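Local coordinates for protein nigritoxine (PDB 5M41) that acts as a bacterial toxin of Vibrio nigripulchritudo against crustaceans and insects, and has a new fold that holds a magnesium ion, at residues Q51-R56 and D62-L67; Y79-T84 and G162-K167; Y257-V262 and V355-I360; S305-A310 and E378-G383; V393-S398 and G402-S407. All blocks are in the same frame, centred on the assembly; numbering follows the deposited sequence.

Contact 1 of 5, residues Q51-R56 and D62-L67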
# COMPACT_ATOMS: atom_id res chain seq x y z
N GLN A 51 -34.11 17.32 -21.27
CA GLN A 51 -33.60 18.28 -22.23
C GLN A 51 -34.71 18.74 -23.18
O GLN A 51 -34.83 19.94 -23.48
CB GLN A 51 -32.38 17.74 -22.96
CG GLN A 51 -31.72 18.77 -23.86
CD GLN A 51 -30.48 18.26 -24.57
OE1 GLN A 51 -29.92 18.94 -25.44
NE2 GLN A 51 -30.04 17.06 -24.22
N ILE A 52 -35.54 17.80 -23.63
CA ILE A 52 -36.68 18.14 -24.49
C ILE A 52 -37.62 19.10 -23.74
O ILE A 52 -38.08 20.10 -24.30
CB ILE A 52 -37.47 16.90 -24.96
CG1 ILE A 52 -36.65 16.07 -25.96
CG2 ILE A 52 -38.79 17.31 -25.61
CD1 ILE A 52 -37.17 14.67 -26.16
N ARG A 53 -37.90 18.78 -22.48
CA ARG A 53 -38.83 19.56 -21.69
C ARG A 53 -38.36 21.00 -21.52
O ARG A 53 -39.09 21.93 -21.85
CB ARG A 53 -39.08 18.90 -20.33
CG ARG A 53 -40.15 19.60 -19.51
CD ARG A 53 -40.78 18.66 -18.49
NE ARG A 53 -39.85 18.23 -17.45
CZ ARG A 53 -39.51 18.97 -16.39
NH1 ARG A 53 -40.01 20.19 -16.22
NH2 ARG A 53 -38.65 18.48 -15.50
N GLU A 54 -37.13 21.18 -21.04
CA GLU A 54 -36.58 22.52 -20.75
C GLU A 54 -36.47 23.40 -22.01
O GLU A 54 -36.58 24.62 -21.92
CB GLU A 54 -35.22 22.41 -20.05
CG GLU A 54 -34.08 21.94 -20.96
CD GLU A 54 -32.72 21.97 -20.29
OE1 GLU A 54 -32.52 22.75 -19.33
OE2 GLU A 54 -31.83 21.21 -20.74
N GLU A 55 -36.28 22.76 -23.15
CA GLU A 55 -36.05 23.43 -24.43
C GLU A 55 -37.37 23.68 -25.19
O GLU A 55 -37.36 24.08 -26.36
CB GLU A 55 -35.05 22.59 -25.24
CG GLU A 55 -34.34 23.29 -26.38
CD GLU A 55 -34.91 22.90 -27.74
OE1 GLU A 55 -35.63 21.88 -27.82
OE2 GLU A 55 -34.63 23.62 -28.73
N ARG A 56 -38.49 23.46 -24.51
CA ARG A 56 -39.82 23.60 -25.10
C ARG A 56 -40.76 24.37 -24.17
O ARG A 56 -40.61 24.31 -22.95
CB ARG A 56 -40.41 22.22 -25.43
CG ARG A 56 -39.82 21.54 -26.66
CD ARG A 56 -40.89 20.78 -27.45
NE ARG A 56 -41.24 19.46 -26.90
CZ ARG A 56 -42.15 19.24 -25.94
NH1 ARG A 56 -42.81 20.24 -25.37
NH2 ARG A 56 -42.39 18.00 -25.54
N ASP A 62 -45.67 14.47 -19.41
CA ASP A 62 -46.37 13.21 -19.71
C ASP A 62 -45.40 12.05 -19.90
O ASP A 62 -45.44 11.08 -19.15
CB ASP A 62 -47.29 13.37 -20.92
CG ASP A 62 -48.40 14.39 -20.67
OD1 ASP A 62 -48.98 14.41 -19.56
OD2 ASP A 62 -48.67 15.19 -21.59
N ALA A 63 -44.53 12.18 -20.89
CA ALA A 63 -43.53 11.16 -21.17
C ALA A 63 -42.69 10.91 -19.91
O ALA A 63 -42.56 9.77 -19.48
CB ALA A 63 -42.66 11.57 -22.33
N TYR A 64 -42.17 12.00 -19.33
CA TYR A 64 -41.44 11.99 -18.05
C TYR A 64 -42.15 11.16 -16.97
O TYR A 64 -41.59 10.21 -16.44
CB TYR A 64 -41.25 13.45 -17.60
CG TYR A 64 -39.98 13.77 -16.82
CD1 TYR A 64 -38.72 13.79 -17.44
CD2 TYR A 64 -40.04 14.12 -15.46
CE1 TYR A 64 -37.56 14.10 -16.73
CE2 TYR A 64 -38.89 14.44 -14.74
CZ TYR A 64 -37.66 14.43 -15.37
OH TYR A 64 -36.53 14.75 -14.63
N ASN A 65 -43.40 11.49 -16.68
CA ASN A 65 -44.19 10.77 -15.67
C ASN A 65 -44.58 9.36 -16.04
O ASN A 65 -44.62 8.49 -15.18
CB ASN A 65 -45.48 11.55 -15.34
CG ASN A 65 -45.20 12.87 -14.66
OD1 ASN A 65 -45.74 13.91 -15.07
ND2 ASN A 65 -44.36 12.85 -13.63
N ALA A 66 -44.92 9.13 -17.30
CA ALA A 66 -45.39 7.80 -17.71
C ALA A 66 -44.22 6.83 -17.69
O ALA A 66 -44.41 5.62 -17.62
CB ALA A 66 -46.02 7.84 -19.08
N LEU A 67 -43.01 7.39 -17.77
CA LEU A 67 -41.77 6.64 -17.69
C LEU A 67 -41.36 6.50 -16.23
O LEU A 67 -41.16 5.39 -15.75
CB LEU A 67 -40.68 7.34 -18.50
CG LEU A 67 -39.36 6.64 -18.73
CD1 LEU A 67 -39.44 5.74 -19.95
CD2 LEU A 67 -38.28 7.68 -18.93
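Arg-53 and Tyr-64 face each other where the backbones of 51-56 and 62-67 come nearest, with their CA atoms 8.8 Å apart. Residues 51-54 are the end of a helix that closes with Glu-55, the first residue to leave helical angles. Glu-55 N still bonds back to Gln-51 O at 3.2 Å. Residues 62-67 form a short helix of their own, so the contact joins two helices across a short connection.

The contact is a cation-pi pair. The Arg-53 guanidinium lies over one face of the Tyr-64 ring, with Arg-53 CZ 4.9 Å from the centroid of the Tyr-64 ring and 11° off the ring normal. The two planes are 66° apart, so this is not a flat stack. Arg-53 NH2 does the touching, 4.1 Å from Tyr-64 CE2, toward the rim of the ring. The bend in the Arg-53 chain at chi3 (66°) turns the guanidinium up to that face. Any electrostatic gain is probably modest at this partly exposed place.

Tyr-64 OH makes a weak hydrogen bond to Ser-50 OG, about one turn before Arg-53 in helix 34-54. Tyr-64 also packs on Leu-49, while Leu-67 reaches Gln-42, Ile-45 and Ile-46 of the same helix. On strand 110-113, Tyr-110 meets Gln-51 and Ile-52.

Contact 2 of 5, residues Y79-T84 and G162-K167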
# COMPACT_ATOMS: atom_id res chain seq x y z
N TYR A 79 -42.96 4.82 -30.84
CA TYR A 79 -42.71 3.88 -31.92
C TYR A 79 -41.30 3.30 -31.77
O TYR A 79 -40.35 4.04 -31.52
CB TYR A 79 -42.81 4.55 -33.30
CG TYR A 79 -44.10 5.30 -33.58
CD1 TYR A 79 -45.31 4.88 -33.05
CD2 TYR A 79 -44.10 6.41 -34.43
CE1 TYR A 79 -46.50 5.56 -33.32
CE2 TYR A 79 -45.28 7.10 -34.72
CZ TYR A 79 -46.48 6.67 -34.16
OH TYR A 79 -47.66 7.33 -34.42
N THR A 80 -41.17 2.00 -31.98
CA THR A 80 -39.89 1.34 -31.94
C THR A 80 -39.42 1.04 -33.36
O THR A 80 -40.23 1.00 -34.29
CB THR A 80 -39.93 0.03 -31.12
OG1 THR A 80 -40.94 -0.82 -31.66
CG2 THR A 80 -40.22 0.34 -29.67
N TYR A 81 -38.12 0.83 -33.50
CA TYR A 81 -37.47 0.72 -34.80
C TYR A 81 -36.48 -0.40 -34.72
O TYR A 81 -35.92 -0.67 -33.64
CB TYR A 81 -36.62 1.97 -35.04
CG TYR A 81 -37.33 3.28 -35.27
CD1 TYR A 81 -38.38 3.39 -36.17
CD2 TYR A 81 -36.87 4.44 -34.65
CE1 TYR A 81 -39.01 4.61 -36.42
CE2 TYR A 81 -37.48 5.67 -34.88
CZ TYR A 81 -38.54 5.75 -35.76
OH TYR A 81 -39.13 6.95 -36.01
N GLY A 82 -36.18 -1.00 -35.87
CA GLY A 82 -34.96 -1.82 -36.00
C GLY A 82 -33.72 -0.94 -36.02
O GLY A 82 -32.98 -0.96 -36.99
N ALA A 83 -33.48 -0.18 -34.95
CA ALA A 83 -32.36 0.75 -34.91
C ALA A 83 -31.90 0.88 -33.46
O ALA A 83 -32.71 1.15 -32.59
CB ALA A 83 -32.78 2.12 -35.46
N THR A 84 -30.61 0.73 -33.21
CA THR A 84 -30.11 0.77 -31.84
C THR A 84 -30.18 2.20 -31.29
O THR A 84 -29.96 3.15 -32.04
CB THR A 84 -28.68 0.22 -31.81
OG1 THR A 84 -28.68 -1.08 -32.43
CG2 THR A 84 -28.13 0.14 -30.39
N GLY A 162 -34.36 9.11 -45.05
CA GLY A 162 -35.56 9.29 -45.88
C GLY A 162 -36.45 8.07 -45.94
O GLY A 162 -37.68 8.18 -45.96
N TYR A 163 -35.84 6.88 -45.93
CA TYR A 163 -36.61 5.63 -46.02
C TYR A 163 -37.57 5.37 -44.84
O TYR A 163 -38.49 4.57 -44.96
CB TYR A 163 -35.70 4.42 -46.28
CG TYR A 163 -34.85 3.99 -45.10
CD1 TYR A 163 -35.21 2.88 -44.33
CD2 TYR A 163 -33.67 4.67 -44.77
CE1 TYR A 163 -34.43 2.47 -43.25
CE2 TYR A 163 -32.89 4.27 -43.70
CZ TYR A 163 -33.27 3.16 -42.95
OH TYR A 163 -32.49 2.75 -41.89
N PHE A 164 -37.36 6.07 -43.73
CA PHE A 164 -38.27 5.97 -42.59
C PHE A 164 -39.69 6.41 -42.97
O PHE A 164 -40.67 6.04 -42.33
CB PHE A 164 -37.74 6.80 -41.41
CG PHE A 164 -36.79 6.06 -40.48
CD1 PHE A 164 -35.82 5.18 -40.98
CD2 PHE A 164 -36.84 6.29 -39.10
CE1 PHE A 164 -34.94 4.51 -40.12
CE2 PHE A 164 -35.95 5.63 -38.23
CZ PHE A 164 -35.01 4.74 -38.75
N ASN A 165 -39.81 7.19 -44.05
CA ASN A 165 -41.13 7.65 -44.51
C ASN A 165 -42.00 6.57 -45.14
O ASN A 165 -43.22 6.72 -45.20
CB ASN A 165 -40.97 8.81 -45.48
CG ASN A 165 -40.50 10.05 -44.78
OD1 ASN A 165 -41.15 10.52 -43.84
ND2 ASN A 165 -39.36 10.58 -45.20
N GLN A 166 -41.38 5.48 -45.59
CA GLN A 166 -42.12 4.39 -46.21
C GLN A 166 -42.46 3.28 -45.21
O GLN A 166 -43.29 2.41 -45.50
CB GLN A 166 -41.34 3.83 -47.39
CG GLN A 166 -41.08 4.88 -48.47
CD GLN A 166 -39.65 4.81 -48.99
OE1 GLN A 166 -39.03 3.73 -49.00
NE2 GLN A 166 -39.12 5.95 -49.41
N LYS A 167 -41.85 3.34 -44.03
CA LYS A 167 -42.04 2.28 -43.05
C LYS A 167 -43.12 2.61 -42.04
O LYS A 167 -43.40 3.77 -41.74
CB LYS A 167 -40.72 1.91 -42.36
CG LYS A 167 -39.80 1.04 -43.22
CD LYS A 167 -38.45 0.88 -42.56
CE LYS A 167 -37.52 -0.01 -43.37
NZ LYS A 167 -37.92 -1.43 -43.37
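Phe-164 points one edge at the face of Tyr-81, and this aromatic pair carries the contact between 79-84 and 162-167. The ring centroids are 4.7 Å apart and the planes stand at 52°, an inclined edge-to-face pair. CE2 of Phe-164 sits over the centre of the Tyr-81 ring. Phe-164 CE2 comes nearest to Tyr-81 CZ, at 3.6 Å. The neighbouring Phe-164 CD2 lies toward the hydroxyl end, 3.8 Å from Tyr-81 CZ.

The Phe-164 ring is also backed from within its own segment. Its CD1 lies over a face of the Tyr-163 ring, toward the rim. The 3-10 segment that carries it is closed by Asn-165 N bonding to Gly-162 O at 3.0 Å. Asn-165 ND2 adds a weak bond to the same carbonyl and a further bond to Pro-116 O. On the other side, Tyr-81 follows strand 77-80 and rests on Phe-88 of strand 86-90. Chi1 of -69° puts its CG anti to the carbonyl carbon and brings the ring out to Phe-164. Gly-82, next in the chain, is the centre of an inverse gamma turn. Thr-80 pairs with Arg-170 of strand 170-173, which places the residue before Tyr-81 in the five-stranded antiparallel sheet.

The C-H edge of Phe-164 meets the pi cloud of Tyr-81, so dispersion and a weak C-H to pi attraction probably account for this surface contact, without any charged group.

Contact 3 of 5, residues Y257-V262 and V355-I360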
# COMPACT_ATOMS: atom_id res chain seq x y z
N TYR A 257 -20.12 5.04 -11.85
CA TYR A 257 -21.51 4.88 -12.28
C TYR A 257 -21.86 3.39 -12.51
O TYR A 257 -22.89 2.90 -12.04
CB TYR A 257 -21.82 5.71 -13.54
CG TYR A 257 -23.28 5.60 -13.95
CD1 TYR A 257 -24.30 5.77 -13.00
CD2 TYR A 257 -23.65 5.31 -15.29
CE1 TYR A 257 -25.64 5.67 -13.36
CE2 TYR A 257 -25.00 5.20 -15.64
CZ TYR A 257 -25.98 5.38 -14.67
OH TYR A 257 -27.31 5.27 -14.98
N PHE A 258 -20.98 2.66 -13.21
CA PHE A 258 -21.20 1.25 -13.36
C PHE A 258 -21.30 0.53 -12.01
O PHE A 258 -22.16 -0.31 -11.84
CB PHE A 258 -20.10 0.62 -14.20
CG PHE A 258 -20.34 0.71 -15.68
CD1 PHE A 258 -21.43 0.05 -16.27
CD2 PHE A 258 -19.49 1.46 -16.48
CE1 PHE A 258 -21.65 0.13 -17.65
CE2 PHE A 258 -19.69 1.53 -17.86
CZ PHE A 258 -20.77 0.85 -18.45
N ASP A 259 -20.43 0.89 -11.06
CA ASP A 259 -20.47 0.28 -9.73
C ASP A 259 -21.84 0.54 -9.06
O ASP A 259 -22.39 -0.31 -8.37
CB ASP A 259 -19.39 0.89 -8.82
CG ASP A 259 -17.97 0.46 -9.19
OD1 ASP A 259 -17.78 -0.46 -10.03
OD2 ASP A 259 -17.02 1.09 -8.63
N LEU A 260 -22.34 1.76 -9.23
CA LEU A 260 -23.64 2.13 -8.67
C LEU A 260 -24.78 1.28 -9.27
O LEU A 260 -25.68 0.84 -8.55
CB LEU A 260 -23.92 3.63 -8.87
CG LEU A 260 -25.30 4.06 -8.32
CD1 LEU A 260 -25.25 5.44 -7.70
CD2 LEU A 260 -26.38 4.01 -9.40
N LEU A 261 -24.74 1.10 -10.59
CA LEU A 261 -25.76 0.29 -11.27
C LEU A 261 -25.74 -1.17 -10.79
O LEU A 261 -26.79 -1.79 -10.66
CB LEU A 261 -25.59 0.32 -12.79
CG LEU A 261 -25.89 1.66 -13.50
CD1 LEU A 261 -25.47 1.58 -14.96
CD2 LEU A 261 -27.38 1.98 -13.40
N VAL A 262 -24.55 -1.70 -10.53
CA VAL A 262 -24.45 -3.04 -9.93
C VAL A 262 -25.05 -3.01 -8.51
O VAL A 262 -25.84 -3.89 -8.16
CB VAL A 262 -23.00 -3.57 -9.94
CG1 VAL A 262 -22.90 -4.90 -9.18
CG2 VAL A 262 -22.50 -3.76 -11.38
N VAL A 355 -10.04 -7.65 -14.82
CA VAL A 355 -9.98 -6.46 -14.00
C VAL A 355 -11.24 -5.65 -14.29
O VAL A 355 -11.53 -5.33 -15.46
CB VAL A 355 -8.72 -5.61 -14.28
CG1 VAL A 355 -8.78 -4.27 -13.53
CG2 VAL A 355 -7.47 -6.38 -13.84
N VAL A 356 -11.99 -5.33 -13.23
CA VAL A 356 -13.25 -4.59 -13.37
C VAL A 356 -12.98 -3.08 -13.36
O VAL A 356 -13.37 -2.38 -14.27
CB VAL A 356 -14.30 -5.02 -12.31
CG1 VAL A 356 -15.57 -4.18 -12.40
CG2 VAL A 356 -14.69 -6.49 -12.53
N ARG A 357 -12.23 -2.60 -12.37
CA ARG A 357 -11.96 -1.18 -12.23
C ARG A 357 -10.62 -0.99 -11.54
O ARG A 357 -10.21 -1.83 -10.73
CB ARG A 357 -13.10 -0.50 -11.42
CG ARG A 357 -13.31 -1.07 -10.01
CD ARG A 357 -14.01 -0.07 -9.08
NE ARG A 357 -13.15 1.11 -8.94
CZ ARG A 357 -13.51 2.38 -9.07
NH1 ARG A 357 -14.78 2.73 -9.28
NH2 ARG A 357 -12.57 3.30 -8.94
N GLY A 358 -9.95 0.12 -11.86
CA GLY A 358 -8.78 0.52 -11.09
C GLY A 358 -9.17 1.12 -9.73
O GLY A 358 -10.34 1.14 -9.37
N GLY A 359 -8.18 1.61 -8.98
CA GLY A 359 -8.44 2.22 -7.69
C GLY A 359 -7.20 2.38 -6.85
O GLY A 359 -6.07 2.38 -7.35
N ILE A 360 -7.44 2.54 -5.55
CA ILE A 360 -6.35 2.71 -4.58
C ILE A 360 -6.51 1.59 -3.57
O ILE A 360 -7.60 1.37 -3.06
CB ILE A 360 -6.44 4.09 -3.86
CG1 ILE A 360 -6.52 5.25 -4.87
CG2 ILE A 360 -5.25 4.29 -2.91
CD1 ILE A 360 -5.31 5.39 -5.81
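A classic beta bulge in strand 354-357 presents Arg-357 to helix 253-264, where Asp-259 receives it in a salt bridge. Val-356 and Arg-357 both face Thr-427 of the adjacent antiparallel strand.

Arg-357 NH1 donates to Asp-259 OD2 at 2.9 Å, with an N-H...O angle of 152°. The carboxylate oxygen is met on its syn side, but the donor stands 33° out of the carboxylate plane. The two flat groups are clearly inclined to each other. This is a single bond to one oxygen and not a two-pronged pair. The Arg-357 CD methylene also lies close to the same oxygen, with Arg-357 CD to Asp-259 OD2 at 3.3 Å.

The arginine folds over the residue that follows it, Gly-358, between the two strands. CG stands between the backbone N and the carbonyl carbon (chi1 59°), and the chain bends again at chi3. Arg-357 NE then donates to Gly-358 O at 2.8 Å, nearly in line with the carbonyl. Arg-357 NH2 adds a weak bond to that same oxygen. These bonds fix the rotation of the guanidinium and leave NH1 turned to the helix.

Asp-259 has a second partner, since OD1 forms a salt bridge with Arg-28 NH2 of helix 22-30. One carboxylate thus takes two arginines, one at each oxygen. The two positive charges would probably favour the ionised form of Asp-259, whose carboxylate links helix 22-30 and helix 253-264 to the bulged strand.

Contact 4 of 5, residues S305-A310 and E378-G383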
# COMPACT_ATOMS: atom_id res chain seq x y z
N SER A 305 9.86 14.63 -4.50
CA SER A 305 10.77 13.63 -5.09
C SER A 305 10.10 12.28 -5.31
O SER A 305 10.30 11.64 -6.34
CB SER A 305 12.02 13.42 -4.22
OG SER A 305 12.78 14.60 -4.17
N VAL A 306 9.29 11.86 -4.35
CA VAL A 306 8.57 10.59 -4.47
C VAL A 306 7.59 10.60 -5.64
O VAL A 306 7.59 9.70 -6.47
CB VAL A 306 7.90 10.20 -3.15
CG1 VAL A 306 7.13 8.89 -3.31
CG2 VAL A 306 8.97 10.06 -2.07
N ILE A 307 6.79 11.66 -5.74
CA ILE A 307 5.86 11.84 -6.87
C ILE A 307 6.61 11.77 -8.20
O ILE A 307 6.23 11.01 -9.09
CB ILE A 307 5.13 13.21 -6.78
CG1 ILE A 307 4.18 13.20 -5.58
CG2 ILE A 307 4.41 13.54 -8.08
CD1 ILE A 307 3.72 14.57 -5.12
N GLN A 308 7.67 12.55 -8.33
CA GLN A 308 8.42 12.61 -9.59
C GLN A 308 9.09 11.26 -9.89
O GLN A 308 8.98 10.73 -11.01
CB GLN A 308 9.44 13.77 -9.56
CG GLN A 308 10.33 13.86 -10.80
CD GLN A 308 9.53 13.94 -12.10
OE1 GLN A 308 8.80 14.91 -12.34
NE2 GLN A 308 9.67 12.91 -12.95
N GLY A 309 9.76 10.69 -8.89
CA GLY A 309 10.32 9.35 -9.02
C GLY A 309 9.31 8.31 -9.50
O GLY A 309 9.61 7.51 -10.39
N ALA A 310 8.11 8.33 -8.92
CA ALA A 310 7.06 7.36 -9.28
C ALA A 310 6.50 7.59 -10.68
O ALA A 310 6.24 6.64 -11.43
CB ALA A 310 5.93 7.37 -8.23
N GLU A 378 -1.35 9.83 -17.12
CA GLU A 378 -2.29 10.94 -17.20
C GLU A 378 -2.63 11.45 -15.80
O GLU A 378 -2.68 12.65 -15.58
CB GLU A 378 -3.55 10.56 -17.97
CG GLU A 378 -3.29 10.42 -19.47
CD GLU A 378 -4.48 9.90 -20.28
OE1 GLU A 378 -5.61 9.84 -19.74
OE2 GLU A 378 -4.29 9.55 -21.47
N GLY A 379 -2.82 10.54 -14.85
CA GLY A 379 -3.10 10.93 -13.47
C GLY A 379 -1.95 11.74 -12.84
O GLY A 379 -2.19 12.67 -12.07
N PHE A 380 -0.72 11.36 -13.13
CA PHE A 380 0.43 12.13 -12.65
C PHE A 380 0.50 13.51 -13.28
O PHE A 380 0.71 14.49 -12.57
CB PHE A 380 1.75 11.38 -12.84
CG PHE A 380 2.03 10.39 -11.75
CD1 PHE A 380 2.28 10.82 -10.44
CD2 PHE A 380 2.10 9.03 -12.03
CE1 PHE A 380 2.55 9.90 -9.43
CE2 PHE A 380 2.37 8.12 -11.04
CZ PHE A 380 2.60 8.55 -9.73
N LYS A 381 0.30 13.58 -14.59
CA LYS A 381 0.19 14.86 -15.30
C LYS A 381 -0.84 15.80 -14.67
O LYS A 381 -0.63 17.01 -14.64
CB LYS A 381 -0.22 14.62 -16.76
CG LYS A 381 0.92 14.35 -17.73
CD LYS A 381 0.40 14.31 -19.16
CE LYS A 381 1.45 13.73 -20.10
NZ LYS A 381 0.82 12.93 -21.18
N LYS A 382 -1.95 15.25 -14.19
CA LYS A 382 -3.03 16.08 -13.63
C LYS A 382 -2.86 16.35 -12.12
O LYS A 382 -3.61 17.12 -11.54
CB LYS A 382 -4.39 15.43 -13.92
CG LYS A 382 -4.88 15.58 -15.36
CD LYS A 382 -6.10 14.70 -15.59
CE LYS A 382 -6.65 14.80 -17.01
NZ LYS A 382 -5.85 14.06 -18.02
N GLY A 383 -1.88 15.69 -11.50
CA GLY A 383 -1.70 15.82 -10.05
C GLY A 383 -2.71 15.02 -9.23
O GLY A 383 -2.86 15.26 -8.04
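Ala-310 makes the closer part of this contact with Phe-380, Ala-310 CB lying 3.8 Å from Phe-380 CZ. The end of the ring is set against this methyl and the backbone beside it, with Phe-380 CE2 4.2 Å from Ala-310 O. Phe-380 CE1 comes 3.9 Å from Ile-307 O, one turn earlier in the helix. The ring thus spans one turn of helix 302-319. Ile-307 touches it more distantly, with Ile-307 CG2 4.2 Å from Phe-380 CD1. Being anti to the backbone N, that branch lies beside the carbonyl carbon, near the ring.

The contact joins two helices, 302-319 and 373-382, whose nearest CA atoms in these segments, those of Ile-307 and Phe-380, are 7.9 Å apart. Phe-380 lies in the last turn of its helix. Its CG is anti to its own carbonyl carbon (chi1 -83°), which carries the ring toward the other helix. Gly-383 ends that helix in a Schellman motif, with positive phi. Gly-383 N bonds back to Phe-380 O at 3.0 Å, so the residue that supplies the ring also receives part of the cap.

Packing continues on the inner side. Ala-310 and Phe-380 both rest on Leu-331 of strand 328-336, in the branched antiparallel sheet. Ile-389 of helix 386-396 touches both Ile-307 and Phe-380, and Phe-385 meets Phe-380 edge-to-face. Away from the ring the segments are polar: Ser-305, Gln-308 and Lys-381 are exposed. The CB of Gln-308 points away from helix 373-382.

Contact 5 of 5, residues V393-S398 and G402-S407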
# COMPACT_ATOMS: atom_id res chain seq x y z
N VAL A 393 3.85 9.76 2.36
CA VAL A 393 5.20 10.22 2.66
C VAL A 393 5.25 10.81 4.08
O VAL A 393 6.16 10.51 4.85
CB VAL A 393 5.73 11.24 1.63
CG1 VAL A 393 6.93 11.98 2.18
CG2 VAL A 393 6.11 10.54 0.34
N SER A 394 4.26 11.60 4.45
CA SER A 394 4.27 12.19 5.80
C SER A 394 4.26 11.15 6.92
O SER A 394 4.82 11.39 7.99
CB SER A 394 3.12 13.18 6.01
OG SER A 394 1.87 12.51 6.13
N VAL A 395 3.63 10.00 6.69
CA VAL A 395 3.64 8.96 7.74
C VAL A 395 4.78 7.93 7.56
O VAL A 395 5.17 7.29 8.53
CB VAL A 395 2.27 8.27 7.95
CG1 VAL A 395 1.22 9.28 8.43
CG2 VAL A 395 1.81 7.56 6.69
N ALA A 396 5.31 7.79 6.35
CA ALA A 396 6.50 6.93 6.16
C ALA A 396 7.78 7.66 6.57
O ALA A 396 8.80 7.04 6.89
CB ALA A 396 6.62 6.47 4.72
N SER A 397 7.69 8.99 6.55
CA SER A 397 8.77 9.93 6.80
C SER A 397 9.91 9.48 7.71
O SER A 397 11.10 9.61 7.36
CB SER A 397 8.17 11.21 7.37
OG SER A 397 9.20 12.01 7.86
N SER A 398 9.57 8.97 8.88
CA SER A 398 10.59 8.61 9.83
C SER A 398 10.13 7.36 10.60
O SER A 398 10.26 7.29 11.82
CB SER A 398 10.81 9.78 10.78
OG SER A 398 9.60 10.06 11.46
N GLY A 402 8.76 0.78 8.74
CA GLY A 402 8.22 0.84 7.37
C GLY A 402 6.78 0.34 7.37
O GLY A 402 6.28 -0.21 6.39
N ARG A 403 6.10 0.54 8.50
CA ARG A 403 4.78 -0.03 8.69
C ARG A 403 3.89 0.93 9.47
O ARG A 403 3.60 0.70 10.63
CB ARG A 403 4.90 -1.37 9.40
CG ARG A 403 3.61 -2.15 9.43
CD ARG A 403 3.88 -3.55 9.94
NE ARG A 403 2.65 -4.31 9.83
CZ ARG A 403 2.42 -5.20 8.87
NH1 ARG A 403 3.36 -5.45 7.97
NH2 ARG A 403 1.25 -5.84 8.84
N PRO A 404 3.50 2.03 8.84
CA PRO A 404 2.70 2.99 9.57
C PRO A 404 1.32 2.44 9.97
O PRO A 404 0.72 2.95 10.92
CB PRO A 404 2.53 4.13 8.56
CG PRO A 404 3.60 3.94 7.57
CD PRO A 404 3.77 2.47 7.46
N GLY A 405 0.83 1.43 9.25
CA GLY A 405 -0.47 0.85 9.55
C GLY A 405 -1.56 1.47 8.69
O GLY A 405 -1.47 2.64 8.31
N LYS A 406 -2.61 0.68 8.42
CA LYS A 406 -3.71 1.06 7.51
C LYS A 406 -4.46 2.32 7.95
O LYS A 406 -4.75 3.20 7.15
CB LYS A 406 -4.69 -0.10 7.37
CG LYS A 406 -4.22 -1.18 6.41
CD LYS A 406 -5.32 -2.22 6.15
CE LYS A 406 -4.73 -3.43 5.44
NZ LYS A 406 -5.77 -4.44 5.11
N SER A 407 -4.70 2.41 9.25
CA SER A 407 -5.42 3.53 9.82
C SER A 407 -4.67 4.86 9.67
O SER A 407 -5.24 5.83 9.18
CB SER A 407 -5.75 3.21 11.28
OG SER A 407 -6.02 4.40 11.99
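Val-395 and Pro-404 lie at a slant to one another, the CG2 branch of the valine set against the proline ring. Val-395 CG2 is 4.0 Å from Pro-404 CB and 4.1 Å from Pro-404 CG, so one methyl meets two ring carbons. Chi1 of Val-395 is -63°. It puts CG1 anti to the carbonyl carbon and wedges CG2 between the backbone N and the carbonyl carbon, on the side where Pro-404 lies. The proline also meets backbone. Pro-404 CG is 3.8 Å from Val-395 O, near the end of the helix, and 4.4 Å from Ala-396 N. The ring is therefore applied to both the valine side chain and the peptide that follows it.

The fold element is a helix-loop-helix connection. Helix 386-396 ends at Ala-396; the next residue, Ser-397, still bonds back through Ser-397 N to Val-393 O at 2.7 Å. The chain then turns back, and Gly-405 takes the N-cap position of helix 406-415. Gly-402 and Gly-405 both have positive phi, which shapes the return on each side of Arg-403 and Pro-404. The two backbones come within 6.3 Å at the CA atoms of Val-395 and Pro-404.

Arg-403 turns its CB away from helix 386-396 and packs on Glu-364 and Thr-365. Glu-364 is a partner of the new helix as well, its OE1 accepting a hydrogen bond from Lys-406 N, and it pairs with Gly-405 through the backbone. Val-395 also packs on Ile-409 and Ala-412 of helix 406-415, while Ala-396 rests on Ile-341 of strand 340-348.

The five contacts run along an elongated chain. Contacts 1 and 2 lie toward one end, with centres 22 Å apart, in the region that also holds the magnesium site of Val-189, Glu-192 and Asp-195. None of the five supplies a residue to that site. Contact 3 comes next, 30 Å from contact 1 between centres. Its segments alternate along the chain with those of contact 4, whose centre is 23 Å away. Contacts 4 and 5 touch directly: Val-306 CG2 packs on Val-393 CG2 at 3.8 Å, and helix 386-396 serves both neighbourhoods. Contacts 2 and 5 are the farthest apart, their centres separated by 63 Å.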